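Local coordinates for protein BugD (PDB 2F5X) that is a periplasmic solute receptor of Bordetella pertussis that binds aspartic acid, probably for uptake by a tripartite tricarboxylate-type transporter, at residues T86-Y91 with Y96-S101. Sequence-based numbering, arbitrary orientation.
Sequences TAPSLY and YEPYTS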
loop_
_atom_site.group_PDB
_atom_site.type_symbol
_atom_site.label_atom_id
_atom_site.label_comp_id
_atom_site.label_asym_id
_atom_site.label_seq_id
_atom_site.Cartn_x
_atom_site.Cartn_y
_atom_site.Cartn_z
ATOM N N THR A 86 -9.208 4.908 0.032
ATOM C CA THR A 86 -10.309 3.959 -0.183
ATOM C C THR A 86 -11.197 3.822 1.049
ATOM O O THR A 86 -12.411 3.692 0.922
ATOM C CB THR A 86 -9.812 2.548 -0.600
ATOM O OG1 THR A 86 -8.969 2.005 0.433
ATOM C CG2 THR A 86 -8.939 2.615 -1.861
ATOM N N ALA A 87 -10.584 3.838 2.233
ATOM C CA ALA A 87 -11.321 3.601 3.480
ATOM C C ALA A 87 -12.563 4.485 3.676
ATOM O O ALA A 87 -13.582 3.988 4.157
ATOM C CB ALA A 87 -10.382 3.674 4.706
ATOM N N PRO A 88 -12.510 5.773 3.319
ATOM C CA PRO A 88 -13.698 6.629 3.452
ATOM C C PRO A 88 -14.907 6.173 2.631
ATOM O O PRO A 88 -16.023 6.595 2.952
ATOM C CB PRO A 88 -13.197 7.999 2.978
ATOM C CG PRO A 88 -11.716 7.953 3.254
ATOM C CD PRO A 88 -11.338 6.546 2.852
ATOM N N SER A 89 -14.704 5.330 1.618
ATOM C CA SER A 89 -15.815 4.772 0.840
ATOM C C SER A 89 -16.198 3.372 1.304
ATOM O O SER A 89 -17.124 2.767 0.763
ATOM C CB SER A 89 -15.468 4.733 -0.652
ATOM O OG SER A 89 -15.228 6.043 -1.127
ATOM N N LEU A 90 -15.486 2.857 2.305
ATOM C CA LEU A 90 -15.647 1.460 2.717
ATOM C C LEU A 90 -16.175 1.334 4.132
ATOM O O LEU A 90 -16.704 0.290 4.517
ATOM C CB LEU A 90 -14.304 0.730 2.604
ATOM C CG LEU A 90 -13.785 0.566 1.169
ATOM C CD1 LEU A 90 -12.303 0.145 1.167
ATOM C CD2 LEU A 90 -14.661 -0.428 0.389
ATOM N N TYR A 91 -16.000 2.394 4.910
ATOM C CA TYR A 91 -16.470 2.442 6.289
ATOM C C TYR A 91 -17.374 3.640 6.479
ATOM O O TYR A 91 -17.059 4.741 6.025
ATOM C CB TYR A 91 -15.293 2.586 7.257
ATOM C CG TYR A 91 -14.371 1.399 7.307
ATOM C CD1 TYR A 91 -14.649 0.319 8.142
ATOM C CD2 TYR A 91 -13.219 1.352 6.524
ATOM C CE1 TYR A 91 -13.804 -0.777 8.204
ATOM C CE2 TYR A 91 -12.362 0.257 6.570
ATOM C CZ TYR A 91 -12.668 -0.804 7.413
ATOM O OH TYR A 91 -11.843 -1.887 7.489
ATOM N N TYR A 96 -11.350 8.893 10.684
ATOM C CA TYR A 96 -10.690 10.135 10.294
ATOM C C TYR A 96 -11.415 10.741 9.107
ATOM O O TYR A 96 -12.239 10.084 8.463
ATOM C CB TYR A 96 -9.207 9.900 9.955
ATOM C CG TYR A 96 -9.003 8.987 8.764
ATOM C CD1 TYR A 96 -8.699 9.508 7.506
ATOM C CD2 TYR A 96 -9.147 7.608 8.888
ATOM C CE1 TYR A 96 -8.544 8.677 6.401
ATOM C CE2 TYR A 96 -8.989 6.766 7.793
ATOM C CZ TYR A 96 -8.688 7.311 6.552
ATOM O OH TYR A 96 -8.521 6.490 5.462
ATOM N N GLU A 97 -11.099 12.002 8.845
ATOM C CA GLU A 97 -11.648 12.765 7.742
ATOM C C GLU A 97 -10.474 12.951 6.768
ATOM O O GLU A 97 -9.477 13.579 7.122
ATOM C CB GLU A 97 -12.171 14.109 8.278
ATOM C CG GLU A 97 -13.429 14.633 7.597
ATOM C CD GLU A 97 -13.137 15.440 6.347
ATOM O OE1 GLU A 97 -13.964 16.313 6.007
ATOM O OE2 GLU A 97 -12.094 15.210 5.699
ATOM N N PRO A 98 -10.551 12.380 5.562
ATOM C CA PRO A 98 -9.357 12.317 4.693
ATOM C C PRO A 98 -8.828 13.690 4.263
ATOM O O PRO A 98 -7.623 13.842 4.012
ATOM C CB PRO A 98 -9.845 11.501 3.486
ATOM C CG PRO A 98 -11.324 11.735 3.465
ATOM C CD PRO A 98 -11.730 11.760 4.919
ATOM N N TYR A 99 -9.710 14.686 4.194
ATOM C CA TYR A 99 -9.298 16.016 3.743
ATOM C C TYR A 99 -8.897 16.956 4.868
ATOM O O TYR A 99 -8.240 17.972 4.611
ATOM C CB TYR A 99 -10.415 16.671 2.927
ATOM C CG TYR A 99 -11.016 15.776 1.863
ATOM C CD1 TYR A 99 -10.237 15.263 0.815
ATOM C CD2 TYR A 99 -12.370 15.438 1.907
ATOM C CE1 TYR A 99 -10.809 14.441 -0.167
ATOM C CE2 TYR A 99 -12.947 14.629 0.936
ATOM C CZ TYR A 99 -12.165 14.138 -0.098
ATOM O OH TYR A 99 -12.748 13.343 -1.059
ATOM N N THR A 100 -9.300 16.652 6.101
ATOM C CA THR A 100 -9.087 17.606 7.205
ATOM C C THR A 100 -8.404 17.077 8.461
ATOM O O THR A 100 -7.942 17.873 9.275
ATOM C CB THR A 100 -10.406 18.288 7.638
ATOM O OG1 THR A 100 -11.321 17.294 8.125
ATOM C CG2 THR A 100 -11.106 18.959 6.463
ATOM N N SER A 101 -8.346 15.761 8.646
ATOM C CA SER A 101 -7.784 15.230 9.892
ATOM C C SER A 101 -6.283 15.466 10.056
ATOM O O SER A 101 -5.756 15.345 11.167
ATOM C CB SER A 101 -8.091 13.737 10.030
ATOM O OG SER A 101 -9.442 13.565 10.394
#
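Pro-88 and Pro-98 meet through their CG corners, with CG of Pro-88 3.8 Å from CG of Pro-98. The two rings point past one another, running antiparallel. CG of Pro-88 makes the contact with Pro-98, and it also lies 4.0 Å from CB of Pro-98. Tyr-96 makes the other part of the contact with the far end of its ring. Its chi1 of 63° places CG between the backbone N and the carbonyl carbon, and the ring then reaches back to the 86-91 segment. There OH of Tyr-96 sits 3.5 Å from CB of Ala-87, which lies oblique to the ring. The same OH is 3.8 Å from CD of Pro-88. The hydroxyl is thus packed against carbon, but it is not without a polar partner: it hydrogen-bonds to the backbone O of Phe-84.

Both segments belong to the connection from helix 83-86 to strand 102-117, and each folds back through its own backbone bonds. O of Ala-87 accepts from N of Leu-90 and Tyr-91. O of Glu-97 accepts from N of Thr-100 and Ser-101. N of Glu-97 also donates to OG of Ser-101 at 2.8 Å, nearly straight at 168°. Pro-98 CG lies over the centre of one face of the Tyr-99 ring, so this proline packs between Tyr-99 and Pro-88.

The Ala-87 side chain is about 11 Å from the bound aspartic acid, and no touching residue belongs to the pocket. This is structural packing of carbon on carbon and hydroxyl, with polar bonds kept within each segment or made to helix 83-86.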